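Local coordinates for uncharacterized protein MJ1062 (Methanocaldococcus jannaschii, PDB 3EO4) that is of unknown function but carries a GNAT-type acetyltransferase domain, the part present here, and so probably transfers acyl groups, at residues Arg76-Val81 against Phe100-Lys105; Trp65-Arg70 against Ile95-Phe100; Ser84-Asp89 against Lys117-Ile122. All coordinates share one frame; numbering follows the deposited sequence.

In the fold
All three contacts lie in the GNAT acetyltransferase domain, and their segments interleave along the chain: 65-70, 76-81, 84-89, 95-100, 100-105, 117-122. Contacts 1 and 2, with centres about 4 Å apart, share Phe-100 and reach the same antiparallel sheet, in which strand 74-84 runs between strands 63-71 and 92-97. Contact 3 lies about 24 Å from contact 1 and about 21 Å from contact 2, centre to centre, where helix 107-121 ends. The indoles of Trp-65 and Trp-118 meet edge-to-face and tie strand 63-71 to that helix. Contacts 1 and 2 thus lie beside the second subunit, and contact 3 across the chain's centre, touched by no other chain of the assembly.

Contact 1 of 3, residues Arg76-Val81 against Phe100-Lys105; sequences RKVGSV and FFLWGK
Leu-102 reaches from the loop between strand 92-97 and helix 107-121 to the side chains of Val-78 and Arg-76 on strand 74-84, and its two methyl branches divide the work. CD1 lies 3.7 Å from Val-78 CG1, with Val-78 CB equally near, while CD2 approaches Arg-76 NH2 at 3.9 Å. The leucine has CG beside its backbone N (chi1 -73°); the second torsion sets CD1 anti to CA, reaching on to Val-78, and turns CD2 aside toward Arg-76. Val-78 meets it at about a right angle with its CG1 branch. Arg-76 comes from the opposite direction: CG sits between the backbone N and the carbonyl carbon (chi1 87°), the chain runs extended from CG to NE, and the guanidinium arrives obliquely at CD2. Arg-76 NE and Glu-99 OE1 form a salt bridge, and Trp-49 of the second subunit adds a cation-pi contact. A type II beta turn from Leu-102 to Lys-105 shapes the loop, with Gly-104 at positive phi. The extended side chain of Lys-105 runs back to the residue before the turn, its NZ giving a hydrogen bond to Phe-101 O at 3.1 Å. In GNAT folds this loop leads into the helix whose start usually holds the pyrophosphate of acetyl-CoA; here Gly-104 N bonds a sulfonate oxygen of a MES molecule, consistent with such an anion site. Across the segments the contact is a small van der Waals one: the leucine lies against a valine and the NH2 end of an arginine whose charge is matched by Glu-99.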
loop_
_atom_site.group_PDB
_atom_site.type_symbol
_atom_site.label_atom_id
_atom_site.label_comp_id
_atom_site.label_asym_id
_atom_site.label_seq_id
_atom_site.Cartn_x
_atom_site.Cartn_y
_atom_site.Cartn_z
ATOM N N ARG A 76 -9.988 9.535 4.321
ATOM C CA ARG A 76 -8.909 8.797 3.668
ATOM C C ARG A 76 -9.076 7.287 3.873
ATOM O O ARG A 76 -9.753 6.868 4.808
ATOM C CB ARG A 76 -7.542 9.274 4.186
ATOM C CG ARG A 76 -7.027 8.571 5.467
ATOM C CD ARG A 76 -5.674 9.167 5.863
ATOM N NE ARG A 76 -5.110 8.632 7.101
ATOM C CZ ARG A 76 -5.188 9.271 8.270
ATOM N NH1 ARG A 76 -5.821 10.434 8.349
ATOM N NH2 ARG A 76 -4.621 8.765 9.358
ATOM N N LYS A 77 -8.457 6.483 2.999
ATOM C CA LYS A 77 -8.500 5.000 3.068
ATOM C C LYS A 77 -7.427 4.422 3.975
ATOM O O LYS A 77 -6.233 4.658 3.757
ATOM C CB LYS A 77 -8.299 4.407 1.678
ATOM C CG LYS A 77 -9.543 4.381 0.802
ATOM C CD LYS A 77 -9.586 5.429 -0.271
ATOM C CE LYS A 77 -8.366 5.409 -1.204
ATOM N NZ LYS A 77 -8.274 4.109 -1.873
ATOM N N VAL A 78 -7.823 3.627 4.969
ATOM C CA VAL A 78 -6.871 3.233 5.999
ATOM C C VAL A 78 -6.795 1.741 6.211
ATOM O O VAL A 78 -5.886 1.286 6.895
ATOM C CB VAL A 78 -7.139 3.909 7.390
ATOM C CG1 VAL A 78 -7.040 5.446 7.320
ATOM C CG2 VAL A 78 -8.488 3.475 7.956
ATOM N N GLY A 79 -7.767 0.988 5.684
ATOM C CA GLY A 79 -7.744 -0.466 5.832
ATOM C C GLY A 79 -8.851 -1.141 5.062
ATOM O O GLY A 79 -9.535 -0.509 4.235
ATOM N N SER A 80 -9.043 -2.431 5.338
ATOM C CA SER A 80 -10.121 -3.170 4.737
ATOM C C SER A 80 -10.741 -4.132 5.736
ATOM O O SER A 80 -10.030 -4.728 6.559
ATOM C CB SER A 80 -9.618 -3.940 3.538
ATOM O OG SER A 80 -10.720 -4.597 2.910
ATOM N N VAL A 81 -12.061 -4.295 5.641
ATOM C CA VAL A 81 -12.798 -5.255 6.478
ATOM C C VAL A 81 -13.701 -6.057 5.552
ATOM O O VAL A 81 -14.172 -5.529 4.532
ATOM C CB VAL A 81 -13.571 -4.548 7.640
ATOM C CG1 VAL A 81 -14.718 -3.689 7.118
ATOM C CG2 VAL A 81 -14.033 -5.560 8.723
ATOM N N PHE A 100 0.127 1.971 9.844
ATOM C CA PHE A 100 0.702 1.304 11.026
ATOM C C PHE A 100 0.599 2.042 12.344
ATOM O O PHE A 100 0.542 1.410 13.402
ATOM C CB PHE A 100 2.170 0.966 10.789
ATOM C CG PHE A 100 2.372 0.013 9.676
ATOM C CD1 PHE A 100 2.594 -1.332 9.943
ATOM C CD2 PHE A 100 2.304 0.451 8.345
ATOM C CE1 PHE A 100 2.778 -2.236 8.899
ATOM C CE2 PHE A 100 2.495 -0.432 7.304
ATOM C CZ PHE A 100 2.721 -1.788 7.571
ATOM N N PHE A 101 0.623 3.362 12.295
ATOM C CA PHE A 101 0.600 4.159 13.522
ATOM C C PHE A 101 -0.832 4.550 13.910
ATOM O O PHE A 101 -1.042 5.491 14.669
ATOM C CB PHE A 101 1.532 5.367 13.396
ATOM C CG PHE A 101 2.992 4.998 13.411
ATOM C CD1 PHE A 101 3.663 4.786 14.628
ATOM C CD2 PHE A 101 3.705 4.849 12.223
ATOM C CE1 PHE A 101 5.036 4.444 14.659
ATOM C CE2 PHE A 101 5.076 4.504 12.243
ATOM C CZ PHE A 101 5.740 4.306 13.464
ATOM N N LEU A 102 -1.787 3.810 13.360
ATOM C CA LEU A 102 -3.201 3.868 13.717
ATOM C C LEU A 102 -3.582 2.681 14.593
ATOM O O LEU A 102 -4.520 2.771 15.388
ATOM C CB LEU A 102 -4.082 3.790 12.462
ATOM C CG LEU A 102 -4.150 5.019 11.558
ATOM C CD1 LEU A 102 -5.228 4.822 10.469
ATOM C CD2 LEU A 102 -4.419 6.253 12.355
ATOM N N TRP A 103 -2.874 1.562 14.404
ATOM C CA TRP A 103 -3.023 0.378 15.240
ATOM C C TRP A 103 -3.097 0.768 16.704
ATOM O O TRP A 103 -2.404 1.679 17.147
ATOM C CB TRP A 103 -1.873 -0.622 15.005
ATOM C CG TRP A 103 -1.840 -1.247 13.608
ATOM C CD1 TRP A 103 -2.555 -0.859 12.523
ATOM C CD2 TRP A 103 -0.985 -2.326 13.164
ATOM N NE1 TRP A 103 -2.250 -1.665 11.437
ATOM C CE2 TRP A 103 -1.284 -2.564 11.804
ATOM C CE3 TRP A 103 -0.027 -3.138 13.801
ATOM C CZ2 TRP A 103 -0.649 -3.573 11.055
ATOM C CZ3 TRP A 103 0.605 -4.141 13.052
ATOM C CH2 TRP A 103 0.297 -4.341 11.690
ATOM N N GLY A 104 -3.976 0.089 17.435
ATOM C CA GLY A 104 -4.197 0.369 18.850
ATOM C C GLY A 104 -5.057 1.601 19.109
ATOM O O GLY A 104 -5.008 2.149 20.199
ATOM N N LYS A 105 -5.857 2.032 18.128
ATOM C CA LYS A 105 -6.771 3.191 18.315
ATOM C C LYS A 105 -8.257 2.905 18.055
ATOM O O LYS A 105 -9.056 3.841 17.860
ATOM C CB LYS A 105 -6.300 4.398 17.507
ATOM C CG LYS A 105 -5.063 5.033 18.110
ATOM C CD LYS A 105 -4.358 5.938 17.118
ATOM C CE LYS A 105 -3.275 6.738 17.830
ATOM N NZ LYS A 105 -2.289 7.276 16.861
#

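Contact 2 of 3, residues Trp65-Arg70 against Ile95-Phe100; sequences WIILLR and ILIGEF
Ile-67 points its CD1 methyl at the ends of two isoleucines from the next strand but one in the sheet. Ile-95 CD1 is 3.6 Å from Ile-67 CD1, and Ile-97 CD1 is 3.7 Å from that same Ile-67 methyl. Each of the two side chains crosses Ile-67 at about a right angle, and they get there by different first torsions. In Ile-95 the CG1 branch stands opposite the backbone N (chi1 174°), whereas Ile-97 keeps CG1 beside the backbone N (chi1 -59°). Neither CB is aimed at Ile-67; it is the terminal methyl that swings over to it. The backbone oxygen Leu-96 O lies 4.0 Å from Ile-67 CD1. Side chain against side chain the contact is methyl on methyl, and it centres on Ile-67 CD1. The axes of 65-70 and 95-97 run in roughly the same direction, 38° apart, and approach to 8.8 Å, as expected of strands separated by one antiparallel neighbour in the GNAT sheet. That neighbour is strand 74-84, which hydrogen-bonds through its backbone to both. Helix 107-121 covers the isoleucines, with Ser-111 against Ile-67 and Ile-95, and Ile-107 against Ile-97.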
loop_
_atom_site.group_PDB
_atom_site.type_symbol
_atom_site.label_atom_id
_atom_site.label_comp_id
_atom_site.label_asym_id
_atom_site.label_seq_id
_atom_site.Cartn_x
_atom_site.Cartn_y
_atom_site.Cartn_z
ATOM N N TRP A 65 -15.072 -4.444 2.246
ATOM C CA TRP A 65 -15.206 -2.990 2.378
ATOM C C TRP A 65 -13.821 -2.368 2.518
ATOM O O TRP A 65 -12.877 -3.004 2.980
ATOM C CB TRP A 65 -16.015 -2.601 3.617
ATOM C CG TRP A 65 -17.469 -2.970 3.697
ATOM C CD1 TRP A 65 -18.540 -2.157 3.389
ATOM C CD2 TRP A 65 -18.039 -4.194 4.218
ATOM N NE1 TRP A 65 -19.725 -2.813 3.650
ATOM C CE2 TRP A 65 -19.450 -4.056 4.164
ATOM C CE3 TRP A 65 -17.495 -5.395 4.700
ATOM C CZ2 TRP A 65 -20.332 -5.081 4.569
ATOM C CZ3 TRP A 65 -18.375 -6.419 5.113
ATOM C CH2 TRP A 65 -19.776 -6.254 5.041
ATOM N N ILE A 66 -13.716 -1.115 2.100
ATOM C CA ILE A 66 -12.624 -0.252 2.463
ATOM C C ILE A 66 -13.071 0.511 3.709
ATOM O O ILE A 66 -14.218 0.977 3.791
ATOM C CB ILE A 66 -12.354 0.797 1.334
ATOM C CG1 ILE A 66 -12.093 0.092 -0.004
ATOM C CG2 ILE A 66 -11.190 1.686 1.679
ATOM C CD1 ILE A 66 -10.885 -0.867 0.047
ATOM N N ILE A 67 -12.147 0.666 4.649
ATOM C CA ILE A 67 -12.363 1.451 5.862
ATOM C C ILE A 67 -11.879 2.885 5.627
ATOM O O ILE A 67 -10.729 3.106 5.275
ATOM C CB ILE A 67 -11.584 0.849 7.045
ATOM C CG1 ILE A 67 -11.928 -0.646 7.219
ATOM C CG2 ILE A 67 -11.809 1.687 8.306
ATOM C CD1 ILE A 67 -10.973 -1.399 8.138
ATOM N N LEU A 68 -12.766 3.846 5.817
ATOM C CA LEU A 68 -12.441 5.229 5.614
ATOM C C LEU A 68 -12.341 5.910 6.958
ATOM O O LEU A 68 -13.176 5.692 7.816
ATOM C CB LEU A 68 -13.555 5.874 4.819
ATOM C CG LEU A 68 -13.572 5.858 3.283
ATOM C CD1 LEU A 68 -12.765 4.764 2.625
ATOM C CD2 LEU A 68 -15.019 5.920 2.753
ATOM N N LEU A 69 -11.318 6.730 7.153
ATOM C CA LEU A 69 -11.191 7.489 8.381
ATOM C C LEU A 69 -11.422 8.949 8.020
ATOM O O LEU A 69 -10.774 9.477 7.122
ATOM C CB LEU A 69 -9.820 7.282 9.052
ATOM C CG LEU A 69 -9.481 8.257 10.198
ATOM C CD1 LEU A 69 -10.390 8.103 11.433
ATOM C CD2 LEU A 69 -8.044 8.175 10.624
ATOM N N ARG A 70 -12.365 9.574 8.722
ATOM C CA ARG A 70 -12.654 10.975 8.546
ATOM C C ARG A 70 -11.976 11.706 9.685
ATOM O O ARG A 70 -12.210 11.426 10.864
ATOM C CB ARG A 70 -14.162 11.259 8.575
ATOM C CG ARG A 70 -14.494 12.719 8.314
ATOM C CD ARG A 70 -15.973 13.012 8.494
ATOM N NE ARG A 70 -16.807 12.166 7.632
ATOM C CZ ARG A 70 -17.244 12.520 6.421
ATOM N NH1 ARG A 70 -16.919 13.705 5.905
ATOM N NH2 ARG A 70 -18.005 11.682 5.718
ATOM N N ILE A 95 -10.072 -8.556 8.908
ATOM C CA ILE A 95 -9.822 -7.123 9.082
ATOM C C ILE A 95 -8.328 -6.850 8.896
ATOM O O ILE A 95 -7.492 -7.662 9.286
ATOM C CB ILE A 95 -10.344 -6.598 10.496
ATOM C CG1 ILE A 95 -9.966 -5.141 10.778
ATOM C CG2 ILE A 95 -9.779 -7.446 11.655
ATOM C CD1 ILE A 95 -11.085 -4.158 10.486
ATOM N N LEU A 96 -8.005 -5.685 8.345
ATOM C CA LEU A 96 -6.637 -5.276 8.122
ATOM C C LEU A 96 -6.637 -3.757 8.176
ATOM O O LEU A 96 -7.412 -3.142 7.475
ATOM C CB LEU A 96 -6.240 -5.753 6.733
ATOM C CG LEU A 96 -4.979 -5.403 5.964
ATOM C CD1 LEU A 96 -5.064 -6.172 4.624
ATOM C CD2 LEU A 96 -4.826 -3.934 5.665
ATOM N N ILE A 97 -5.834 -3.165 9.055
ATOM C CA ILE A 97 -5.598 -1.734 9.039
ATOM C C ILE A 97 -4.226 -1.559 8.382
ATOM O O ILE A 97 -3.220 -2.048 8.903
ATOM C CB ILE A 97 -5.654 -1.101 10.475
ATOM C CG1 ILE A 97 -7.024 -1.354 11.138
ATOM C CG2 ILE A 97 -5.257 0.403 10.465
ATOM C CD1 ILE A 97 -8.206 -0.622 10.439
ATOM N N GLY A 98 -4.217 -0.878 7.224
ATOM C CA GLY A 98 -3.010 -0.617 6.460
ATOM C C GLY A 98 -2.036 0.421 7.013
ATOM O O GLY A 98 -0.840 0.234 6.876
ATOM N N GLU A 99 -2.512 1.505 7.632
ATOM C CA GLU A 99 -1.592 2.486 8.231
ATOM C C GLU A 99 -1.182 1.980 9.573
ATOM O O GLU A 99 -2.055 1.687 10.384
ATOM C CB GLU A 99 -2.237 3.861 8.470
ATOM C CG GLU A 99 -2.895 4.450 7.293
ATOM C CD GLU A 99 -3.211 5.941 7.437
ATOM O OE1 GLU A 99 -3.853 6.451 6.505
ATOM O OE2 GLU A 99 -2.832 6.603 8.438
ATOM N N PHE A 100 0.127 1.971 9.844
ATOM C CA PHE A 100 0.702 1.304 11.026
ATOM C C PHE A 100 0.599 2.042 12.344
ATOM O O PHE A 100 0.542 1.410 13.402
ATOM C CB PHE A 100 2.170 0.966 10.789
ATOM C CG PHE A 100 2.372 0.013 9.676
ATOM C CD1 PHE A 100 2.594 -1.332 9.943
ATOM C CD2 PHE A 100 2.304 0.451 8.345
ATOM C CE1 PHE A 100 2.778 -2.236 8.899
ATOM C CE2 PHE A 100 2.495 -0.432 7.304
ATOM C CZ PHE A 100 2.721 -1.788 7.571
#

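Contact 3 of 3, residues Ser84-Asp89 against Lys117-Ile122; sequences SQLNTD and KWLKNI
Gln-85 O is gripped twice by Thr-88, which closes a type I beta turn from Gln-85 to Thr-88. Thr-88 OG1 donates to Gln-85 O at 2.9 Å, in the carbonyl plane with a C=O...donor angle of 154°, and the backbone Thr-88 N bonds to Gln-85 O at 3.1 Å. Thr-88 OG1 is hydrogen-bonded to Asn-90 N as well, so the hydroxyl links the turn to the residues that follow. Leu-86, within this turn, makes the contact with the helix. Its CD2 methyl lies 3.7 Å from Leu-119 CD2, the two side chains crossing obliquely, and 4.4 Å from Trp-118 CZ3, where the methyl meets the indole at a slant. In both leucines CG lies beside the backbone N (chi1 -75° for Leu-86) and CD1 is anti to CA, so that CD2, the branch turned aside, makes the touch. This is where the loop joining strands 74-84 and 92-97 of the GNAT domain's antiparallel sheet packs against the last turn of helix 107-121. Ile-122, the first residue beyond the helical conformation, lays its CD1 4.0 Å above one face of the Trp-118 ring, toward the rim. Leu-86, Asn-87, Thr-88 and Ile-122 line a pocket holding a polyether, probably from the crystallisation liquor, together with Asn-61, Gly-123 and Tyr-124. Tyr-124 OH is hydrogen-bonded to Leu-86 O, and the tyrosine also packs on Leu-119.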
loop_
_atom_site.group_PDB
_atom_site.type_symbol
_atom_site.label_atom_id
_atom_site.label_comp_id
_atom_site.label_asym_id
_atom_site.label_seq_id
_atom_site.Cartn_x
_atom_site.Cartn_y
_atom_site.Cartn_z
ATOM N N SER A 84 -16.847 -13.414 4.796
ATOM C CA SER A 84 -16.904 -14.446 3.781
ATOM C C SER A 84 -17.654 -15.635 4.382
ATOM O O SER A 84 -18.016 -15.599 5.565
ATOM C CB SER A 84 -15.483 -14.811 3.340
ATOM O OG SER A 84 -14.698 -15.238 4.444
ATOM N N GLN A 85 -17.903 -16.661 3.577
ATOM C CA GLN A 85 -18.711 -17.810 3.984
ATOM C C GLN A 85 -20.144 -17.399 4.365
ATOM O O GLN A 85 -20.708 -17.926 5.317
ATOM C CB GLN A 85 -18.003 -18.602 5.109
ATOM C CG GLN A 85 -16.581 -19.011 4.726
ATOM C CD GLN A 85 -15.783 -19.637 5.856
ATOM O OE1 GLN A 85 -14.685 -19.185 6.166
ATOM N NE2 GLN A 85 -16.305 -20.715 6.444
ATOM N N LEU A 86 -20.717 -16.460 3.612
ATOM C CA LEU A 86 -22.075 -15.935 3.841
ATOM C C LEU A 86 -23.159 -16.947 3.528
ATOM O O LEU A 86 -24.325 -16.745 3.893
ATOM C CB LEU A 86 -22.323 -14.678 2.982
ATOM C CG LEU A 86 -21.646 -13.386 3.454
ATOM C CD1 LEU A 86 -21.802 -12.276 2.391
ATOM C CD2 LEU A 86 -22.124 -12.939 4.893
ATOM N N ASN A 87 -22.782 -18.016 2.832
ATOM C CA ASN A 87 -23.686 -19.121 2.567
ATOM C C ASN A 87 -23.802 -20.111 3.718
ATOM O O ASN A 87 -24.436 -21.147 3.571
ATOM C CB ASN A 87 -23.310 -19.834 1.259
ATOM C CG ASN A 87 -21.880 -20.358 1.250
ATOM O OD1 ASN A 87 -21.607 -21.351 0.591
ATOM N ND2 ASN A 87 -20.964 -19.694 1.956
ATOM N N THR A 88 -23.203 -19.783 4.861
ATOM C CA THR A 88 -23.270 -20.617 6.057
ATOM C C THR A 88 -23.911 -19.791 7.165
ATOM O O THR A 88 -24.066 -18.564 7.040
ATOM C CB THR A 88 -21.847 -21.106 6.524
ATOM O OG1 THR A 88 -21.157 -20.052 7.228
ATOM C CG2 THR A 88 -20.998 -21.563 5.346
ATOM N N ASP A 89 -24.261 -20.441 8.264
ATOM C CA ASP A 89 -24.866 -19.724 9.387
ATOM C C ASP A 89 -23.832 -19.038 10.289
ATOM O O ASP A 89 -24.188 -18.542 11.356
ATOM C CB ASP A 89 -25.719 -20.690 10.220
ATOM C CG ASP A 89 -24.884 -21.720 10.957
ATOM O OD1 ASP A 89 -23.674 -21.841 10.683
ATOM O OD2 ASP A 89 -25.444 -22.420 11.831
ATOM N N LYS A 117 -23.105 -5.534 12.923
ATOM C CA LYS A 117 -24.439 -4.945 12.927
ATOM C C LYS A 117 -25.151 -5.253 11.601
ATOM O O LYS A 117 -26.338 -5.573 11.586
ATOM C CB LYS A 117 -24.373 -3.435 13.184
ATOM C CG LYS A 117 -25.700 -2.806 13.642
ATOM C CD LYS A 117 -25.952 -3.092 15.154
ATOM C CE LYS A 117 -27.431 -3.428 15.474
ATOM N NZ LYS A 117 -28.352 -2.274 15.297
ATOM N N TRP A 118 -24.426 -5.155 10.494
ATOM C CA TRP A 118 -25.003 -5.428 9.184
ATOM C C TRP A 118 -25.423 -6.894 9.104
ATOM O O TRP A 118 -26.517 -7.190 8.665
ATOM C CB TRP A 118 -23.982 -5.115 8.098
ATOM C CG TRP A 118 -24.418 -5.494 6.698
ATOM C CD1 TRP A 118 -25.303 -4.823 5.911
ATOM C CD2 TRP A 118 -23.976 -6.633 5.925
ATOM N NE1 TRP A 118 -25.458 -5.474 4.701
ATOM C CE2 TRP A 118 -24.639 -6.576 4.680
ATOM C CE3 TRP A 118 -23.115 -7.703 6.180
ATOM C CZ2 TRP A 118 -24.446 -7.539 3.680
ATOM C CZ3 TRP A 118 -22.913 -8.651 5.185
ATOM C CH2 TRP A 118 -23.582 -8.569 3.950
ATOM N N LEU A 119 -24.557 -7.804 9.542
ATOM C CA LEU A 119 -24.884 -9.255 9.585
ATOM C C LEU A 119 -26.130 -9.600 10.404
ATOM O O LEU A 119 -27.007 -10.362 9.956
ATOM C CB LEU A 119 -23.701 -10.051 10.153
ATOM C CG LEU A 119 -22.450 -10.113 9.304
ATOM C CD1 LEU A 119 -21.345 -10.735 10.155
ATOM C CD2 LEU A 119 -22.719 -10.950 8.010
ATOM N N LYS A 120 -26.172 -9.045 11.620
ATOM C CA LYS A 120 -27.283 -9.215 12.543
ATOM C C LYS A 120 -28.615 -8.772 11.934
ATOM O O LYS A 120 -29.625 -9.465 12.057
ATOM C CB LYS A 120 -27.038 -8.427 13.833
ATOM C CG LYS A 120 -28.057 -8.693 14.898
ATOM C CD LYS A 120 -27.672 -8.052 16.230
ATOM C CE LYS A 120 -28.735 -8.349 17.280
ATOM N NZ LYS A 120 -28.088 -8.639 18.612
ATOM N N ASN A 121 -28.599 -7.633 11.268
ATOM C CA ASN A 121 -29.827 -7.020 10.806
ATOM C C ASN A 121 -30.503 -7.804 9.669
ATOM O O ASN A 121 -31.718 -7.718 9.490
ATOM C CB ASN A 121 -29.552 -5.591 10.365
ATOM C CG ASN A 121 -29.464 -4.627 11.532
ATOM O OD1 ASN A 121 -29.738 -4.980 12.696
ATOM N ND2 ASN A 121 -29.108 -3.381 11.224
ATOM N N ILE A 122 -29.695 -8.550 8.915
ATOM C CA ILE A 122 -30.205 -9.454 7.890
ATOM C C ILE A 122 -30.383 -10.903 8.337
ATOM O O ILE A 122 -30.706 -11.762 7.509
ATOM C CB ILE A 122 -29.385 -9.410 6.584
ATOM C CG1 ILE A 122 -27.911 -9.694 6.848
ATOM C CG2 ILE A 122 -29.625 -8.060 5.853
ATOM C CD1 ILE A 122 -27.161 -9.903 5.607
#